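Local coordinates for prophage MuSo2, 43 kDa tail protein (Shewanella oneidensis, PDB 3CDD) that probably serves, as a trimer, as a structural component of the tail baseplate of a Mu-like prophage, at residues A[190-195]-A[285-290]; A[321-326]-A[332-337]. All blocks are in the same frame, centred on the assembly; numbering follows the deposited sequence. Where two conformers were deposited one is given.

Contact 1 (A[190-195]-A[285-290]); sequences VSLILG and YTVTGW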
loop_
_atom_site.group_PDB
_atom_site.type_symbol
_atom_site.label_atom_id
_atom_site.label_comp_id
_atom_site.label_asym_id
_atom_site.label_seq_id
_atom_site.Cartn_x
_atom_site.Cartn_y
_atom_site.Cartn_z
ATOM N N VAL A 190 -10.957 -1.962 37.269
ATOM C CA VAL A 190 -11.455 -3.225 36.753
ATOM C C VAL A 190 -10.272 -4.059 36.249
ATOM O O VAL A 190 -9.240 -3.511 35.846
ATOM C CB VAL A 190 -12.483 -2.961 35.598
ATOM C CG1 VAL A 190 -11.798 -2.286 34.398
ATOM C CG2 VAL A 190 -13.224 -4.231 35.166
ATOM N N SER A 191 -10.438 -5.380 36.272
ATOM C CA SER A 191 -9.504 -6.298 35.625
ATOM C C SER A 191 -10.139 -6.913 34.392
ATOM O O SER A 191 -11.363 -7.047 34.319
ATOM C CB SER A 191 -9.102 -7.410 36.594
ATOM O OG SER A 191 -8.408 -6.876 37.696
ATOM N N LEU A 192 -9.303 -7.267 33.422
ATOM C CA LEU A 192 -9.728 -8.070 32.303
ATOM C C LEU A 192 -9.338 -9.524 32.590
ATOM O O LEU A 192 -8.161 -9.891 32.502
ATOM C CB LEU A 192 -9.073 -7.567 31.008
ATOM C CG LEU A 192 -9.514 -6.192 30.476
ATOM C CD1 LEU A 192 -8.444 -5.595 29.532
ATOM C CD2 LEU A 192 -10.850 -6.299 29.716
ATOM N N ILE A 193 -10.335 -10.336 32.923
ATOM C CA ILE A 193 -10.121 -11.702 33.399
ATOM C C ILE A 193 -10.733 -12.704 32.422
ATOM O O ILE A 193 -11.959 -12.745 32.238
ATOM C CB ILE A 193 -10.727 -11.911 34.835
ATOM C CG1 ILE A 193 -10.215 -10.841 35.795
ATOM C CG2 ILE A 193 -10.398 -13.312 35.377
ATOM C CD1 ILE A 193 -11.124 -10.573 37.010
ATOM N N LEU A 194 -9.855 -13.473 31.769
ATOM C CA LEU A 194 -10.239 -14.629 30.962
ATOM C C LEU A 194 -11.233 -15.529 31.702
ATOM O O LEU A 194 -10.925 -16.064 32.783
ATOM C CB LEU A 194 -8.986 -15.426 30.571
ATOM C CG LEU A 194 -9.122 -16.723 29.777
ATOM C CD1 LEU A 194 -9.901 -16.485 28.512
ATOM C CD2 LEU A 194 -7.749 -17.234 29.436
ATOM N N GLY A 195 -12.426 -15.672 31.124
ATOM C CA GLY A 195 -13.511 -16.432 31.751
ATOM C C GLY A 195 -14.516 -15.606 32.547
ATOM O O GLY A 195 -15.521 -16.144 33.043
ATOM N N TYR A 285 -8.543 -6.775 23.704
ATOM C CA TYR A 285 -9.619 -7.417 24.425
ATOM C C TYR A 285 -10.957 -6.813 24.046
ATOM O O TYR A 285 -11.164 -5.626 24.189
ATOM C CB TYR A 285 -9.380 -7.302 25.962
ATOM C CG TYR A 285 -8.218 -8.200 26.397
ATOM C CD1 TYR A 285 -6.892 -7.767 26.312
ATOM C CD2 TYR A 285 -8.454 -9.497 26.800
ATOM C CE1 TYR A 285 -5.812 -8.628 26.663
ATOM C CE2 TYR A 285 -7.402 -10.350 27.169
ATOM C CZ TYR A 285 -6.096 -9.913 27.087
ATOM O OH TYR A 285 -5.093 -10.783 27.429
ATOM N N THR A 286 -11.873 -7.664 23.611
ATOM C CA THR A 286 -13.222 -7.262 23.257
ATOM C C THR A 286 -14.107 -7.531 24.473
ATOM O O THR A 286 -14.202 -8.677 24.947
ATOM C CB THR A 286 -13.716 -8.082 22.076
ATOM O OG1 THR A 286 -12.833 -7.894 20.939
ATOM C CG2 THR A 286 -15.149 -7.724 21.722
ATOM N N VAL A 287 -14.756 -6.467 24.966
ATOM C CA VAL A 287 -15.713 -6.563 26.058
ATOM C C VAL A 287 -17.096 -6.067 25.593
ATOM O O VAL A 287 -17.209 -5.349 24.575
ATOM C CB VAL A 287 -15.217 -5.779 27.330
ATOM C CG1 VAL A 287 -13.844 -6.345 27.811
ATOM C CG2 VAL A 287 -15.095 -4.290 27.061
ATOM N N THR A 288 -18.130 -6.455 26.341
ATOM C CA THR A 288 -19.489 -6.018 26.103
ATOM C C THR A 288 -19.725 -4.659 26.776
ATOM O O THR A 288 -19.369 -4.467 27.942
ATOM C CB THR A 288 -20.513 -7.083 26.613
ATOM O OG1 THR A 288 -20.500 -8.220 25.741
ATOM C CG2 THR A 288 -21.948 -6.527 26.642
ATOM N N GLY A 289 -20.326 -3.715 26.042
ATOM C CA GLY A 289 -20.634 -2.396 26.606
ATOM C C GLY A 289 -19.468 -1.428 26.490
ATOM O O GLY A 289 -18.330 -1.820 26.458
ATOM N N TRP A 290 -19.770 -0.149 26.402
ATOM C CA TRP A 290 -18.761 0.913 26.391
ATOM C C TRP A 290 -18.407 1.336 27.825
ATOM O O TRP A 290 -17.405 2.037 28.062
ATOM C CB TRP A 290 -19.375 2.107 25.682
ATOM C CG TRP A 290 -19.556 1.935 24.220
ATOM C CD1 TRP A 290 -19.494 0.763 23.486
ATOM C CD2 TRP A 290 -19.804 2.987 23.282
ATOM N NE1 TRP A 290 -19.708 1.042 22.129
ATOM C CE2 TRP A 290 -19.896 2.396 21.989
ATOM C CE3 TRP A 290 -19.924 4.382 23.402
ATOM C CZ2 TRP A 290 -20.133 3.156 20.842
ATOM C CZ3 TRP A 290 -20.164 5.128 22.267
ATOM C CH2 TRP A 290 -20.253 4.520 21.001
#

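Contact 2 (A[321-326]-A[332-337]); sequences ASILFS and RLAVIS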
loop_
_atom_site.group_PDB
_atom_site.type_symbol
_atom_site.label_atom_id
_atom_site.label_comp_id
_atom_site.label_asym_id
_atom_site.label_seq_id
_atom_site.Cartn_x
_atom_site.Cartn_y
_atom_site.Cartn_z
ATOM N N ALA A 321 -3.942 1.647 25.922
ATOM C CA ALA A 321 -3.388 2.555 24.922
ATOM C C ALA A 321 -4.436 3.037 23.906
ATOM O O ALA A 321 -4.344 4.150 23.379
ATOM C CB ALA A 321 -2.217 1.895 24.192
ATOM N N SER A 322 -5.433 2.211 23.627
ATOM C CA SER A 322 -6.419 2.590 22.648
ATOM C C SER A 322 -7.724 1.892 22.924
ATOM O O SER A 322 -7.724 0.804 23.471
ATOM C CB SER A 322 -5.915 2.153 21.277
ATOM O OG SER A 322 -6.697 2.754 20.285
ATOM N N ILE A 323 -8.828 2.488 22.488
ATOM C CA ILE A 323 -10.120 1.855 22.609
ATOM C C ILE A 323 -10.874 2.049 21.325
ATOM O O ILE A 323 -10.957 3.178 20.837
ATOM C CB ILE A 323 -10.969 2.471 23.789
ATOM C CG1 ILE A 323 -10.255 2.292 25.117
ATOM C CG2 ILE A 323 -12.294 1.765 23.905
ATOM C CD1 ILE A 323 -10.774 3.272 26.188
ATOM N N LEU A 324 -11.422 0.968 20.758
ATOM C CA LEU A 324 -12.460 1.139 19.732
ATOM C C LEU A 324 -13.853 0.870 20.329
ATOM O O LEU A 324 -14.162 -0.253 20.751
ATOM C CB LEU A 324 -12.189 0.271 18.491
ATOM C CG LEU A 324 -13.322 0.194 17.448
ATOM C CD1 LEU A 324 -13.635 1.554 16.815
ATOM C CD2 LEU A 324 -12.887 -0.843 16.351
ATOM N N PHE A 325 -14.666 1.920 20.402
ATOM C CA PHE A 325 -16.026 1.804 20.845
ATOM C C PHE A 325 -16.879 1.565 19.604
ATOM O O PHE A 325 -16.913 2.402 18.702
ATOM C CB PHE A 325 -16.513 3.106 21.468
ATOM C CG PHE A 325 -15.849 3.480 22.766
ATOM C CD1 PHE A 325 -14.889 4.489 22.794
ATOM C CD2 PHE A 325 -16.244 2.884 23.973
ATOM C CE1 PHE A 325 -14.273 4.869 24.016
ATOM C CE2 PHE A 325 -15.655 3.269 25.213
ATOM C CZ PHE A 325 -14.673 4.264 25.226
ATOM N N SER A 326 -17.594 0.451 19.558
ATOM C CA SER A 326 -18.414 0.188 18.380
ATOM C C SER A 326 -19.836 -0.222 18.726
ATOM O O SER A 326 -20.084 -0.762 19.800
ATOM C CB SER A 326 -17.748 -0.879 17.505
ATOM O OG SER A 326 -17.791 -2.144 18.160
ATOM N N ARG A 332 -23.357 -3.289 21.514
ATOM C CA ARG A 332 -22.257 -2.410 21.863
ATOM C C ARG A 332 -21.063 -3.196 22.342
ATOM O O ARG A 332 -21.198 -4.085 23.194
ATOM C CB ARG A 332 -22.658 -1.501 23.005
ATOM C CG ARG A 332 -23.187 -0.212 22.574
ATOM C CD ARG A 332 -24.216 0.226 23.555
ATOM N NE ARG A 332 -25.276 0.953 22.881
ATOM C CZ ARG A 332 -26.072 1.819 23.474
ATOM N NH1 ARG A 332 -25.913 2.091 24.765
ATOM N NH2 ARG A 332 -27.012 2.420 22.759
ATOM N N LEU A 333 -19.895 -2.840 21.826
ATOM C CA LEU A 333 -18.659 -3.513 22.178
ATOM C C LEU A 333 -17.581 -2.471 22.388
ATOM O O LEU A 333 -17.684 -1.362 21.898
ATOM C CB LEU A 333 -18.243 -4.446 21.045
ATOM C CG LEU A 333 -19.079 -5.671 20.697
ATOM C CD1 LEU A 333 -18.428 -6.356 19.498
ATOM C CD2 LEU A 333 -19.123 -6.599 21.879
ATOM N N ALA A 334 -16.562 -2.816 23.151
ATOM C CA ALA A 334 -15.372 -1.978 23.249
ATOM C C ALA A 334 -14.176 -2.874 23.042
ATOM O O ALA A 334 -14.071 -3.963 23.629
ATOM C CB ALA A 334 -15.289 -1.233 24.609
ATOM N N VAL A 335 -13.280 -2.441 22.177
ATOM C CA VAL A 335 -12.066 -3.176 22.003
ATOM C C VAL A 335 -10.931 -2.413 22.672
ATOM O O VAL A 335 -10.602 -1.316 22.269
ATOM C CB VAL A 335 -11.752 -3.419 20.523
ATOM C CG1 VAL A 335 -10.503 -4.250 20.411
ATOM C CG2 VAL A 335 -12.943 -4.109 19.820
ATOM N N ILE A 336 -10.333 -3.032 23.685
ATOM C CA ILE A 336 -9.321 -2.385 24.514
ATOM C C ILE A 336 -7.953 -2.951 24.106
ATOM O O ILE A 336 -7.724 -4.144 24.235
ATOM C CB ILE A 336 -9.628 -2.643 25.990
ATOM C CG1 ILE A 336 -11.033 -2.117 26.328
ATOM C CG2 ILE A 336 -8.586 -2.031 26.927
ATOM C CD1 ILE A 336 -11.751 -3.153 27.137
ATOM N N SER A 337 -7.113 -2.083 23.541
ATOM C CA SER A 337 -5.729 -2.388 23.191
ATOM C C SER A 337 -4.820 -2.061 24.382
ATOM O O SER A 337 -4.771 -0.901 24.821
ATOM C CB SER A 337 -5.328 -1.521 22.006
ATOM O OG SER A 337 -4.024 -1.804 21.543
HETATM O O HOH W 1 -15.462 -2.162 19.319
#

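Contact 1 (A[190-195]-A[285-290])
Leu-192 reaches Tyr-285 and Val-287 between strands of what is probably a small beta barrel, as the phage-barrel clan of the GpP fourth domain suggests. The contact is purely apolar, with no hydrogen bond between 190-195 and 285-290. Their backbones lie too far apart for sheet pairing, the CA atoms of Leu-192 and Tyr-285 being 7.9 Å from each other. Backbone pairing comes from elsewhere: Leu-192 bonds to strand 304-309, and Tyr-285 to Ile-336 of strand 331-339. Leu-192 thus joins strand 281-288 by its side chain alone. With CG beside the backbone N and anti to the carbonyl carbon (chi1 -69°), its methyls are brought to Tyr-285 and Val-287, and the two divide the work. CD1 rests 4.1 Å from CB of Tyr-285 and equally near CG at the root of the ring, which it meets at a slant. The far end of the tyrosine is polar and is served separately, OH bonding to OD2 of Asp-309, while Tyr-84 of a second subunit packs on the same residue. At Val-287 the fit is tighter: the two side chains run at about a right angle, and Leu-192 CD2 sits 3.5 Å from Val-287 CG1.

Contact 2 (A[321-326]-A[332-337])
Leu-324 and Val-335 meet as a hydrogen-bonded pair in an antiparallel beta hairpin whose strands are 4.6 Å apart at 167°, Val-335 N giving a bond of 2.8 Å to Leu-324 O. Ser-322 with Ser-337 and Ser-326 with Leu-333 are the other hydrogen-bonded pairs, and all three turn their side chains to one face. The non-hydrogen-bonded pairs, Ile-323 with Ile-336 and Phe-325 with Ala-334, line the other, buried face. At one end Ala-321 and Ser-322 together face Ser-337, a classic beta bulge: Ser-337 O takes a bond of 2.9 Å from Ala-321 N and only a weak one from Ser-322 N.

The side chain of Ile-323 shows how the buried face is filled. Its CB lies 4.1 Å from Val-335 O, the carbonyl that accepts Leu-324 N and is also approached by the CA-H of Ile-323. At CB the chain forks. CG2, anti to the backbone N, passes over the Phe-325 ring, 3.6 Å above the plane at its centre, and also touches Ala-334 CB at 4.3 Å. CG1 takes the other branch (chi1 -60°) and carries CD1 on into the buried face; Trp-299 packs on Ile-323 and on Ile-336.

On the more open face, Ser-326 OG sits between its own N and carbonyl carbon (chi1 69°), close to Leu-333 CB. A water lies 2.6 Å from this OG and donates to Leu-324 O at 2.7 Å, with a weak third bond to Leu-333 O. The hairpin is thus two-sided in chemistry: the side chains of one face are wholly apolar, whereas the other mixes serines with Leu-324, Leu-333 and Val-335, and its water, held next to Ser-326 OG, donates to carbonyls the ladder already uses.

Overall arrangement
Contact 1 and contact 2 are two ways of joining strands in what is probably one barrel, and strand 331-339 ties them together. It belongs to contact 2 on one edge and pairs with 285-290 of contact 1 on the other, through probable hydrogen bonds from Ile-336 N to Tyr-285 O and from Val-287 N to Ala-334 O. The centres of the two contacts are about 10 Å apart. Contact 1 is wholly buried and depends on one leucine, with another subunit close by. Contact 2 is larger, partly buried and dominated by main-chain bonds, and no other chain reaches its segments. Trp-290, beyond the strand of contact 1, adds a second tie by packing against Phe-325.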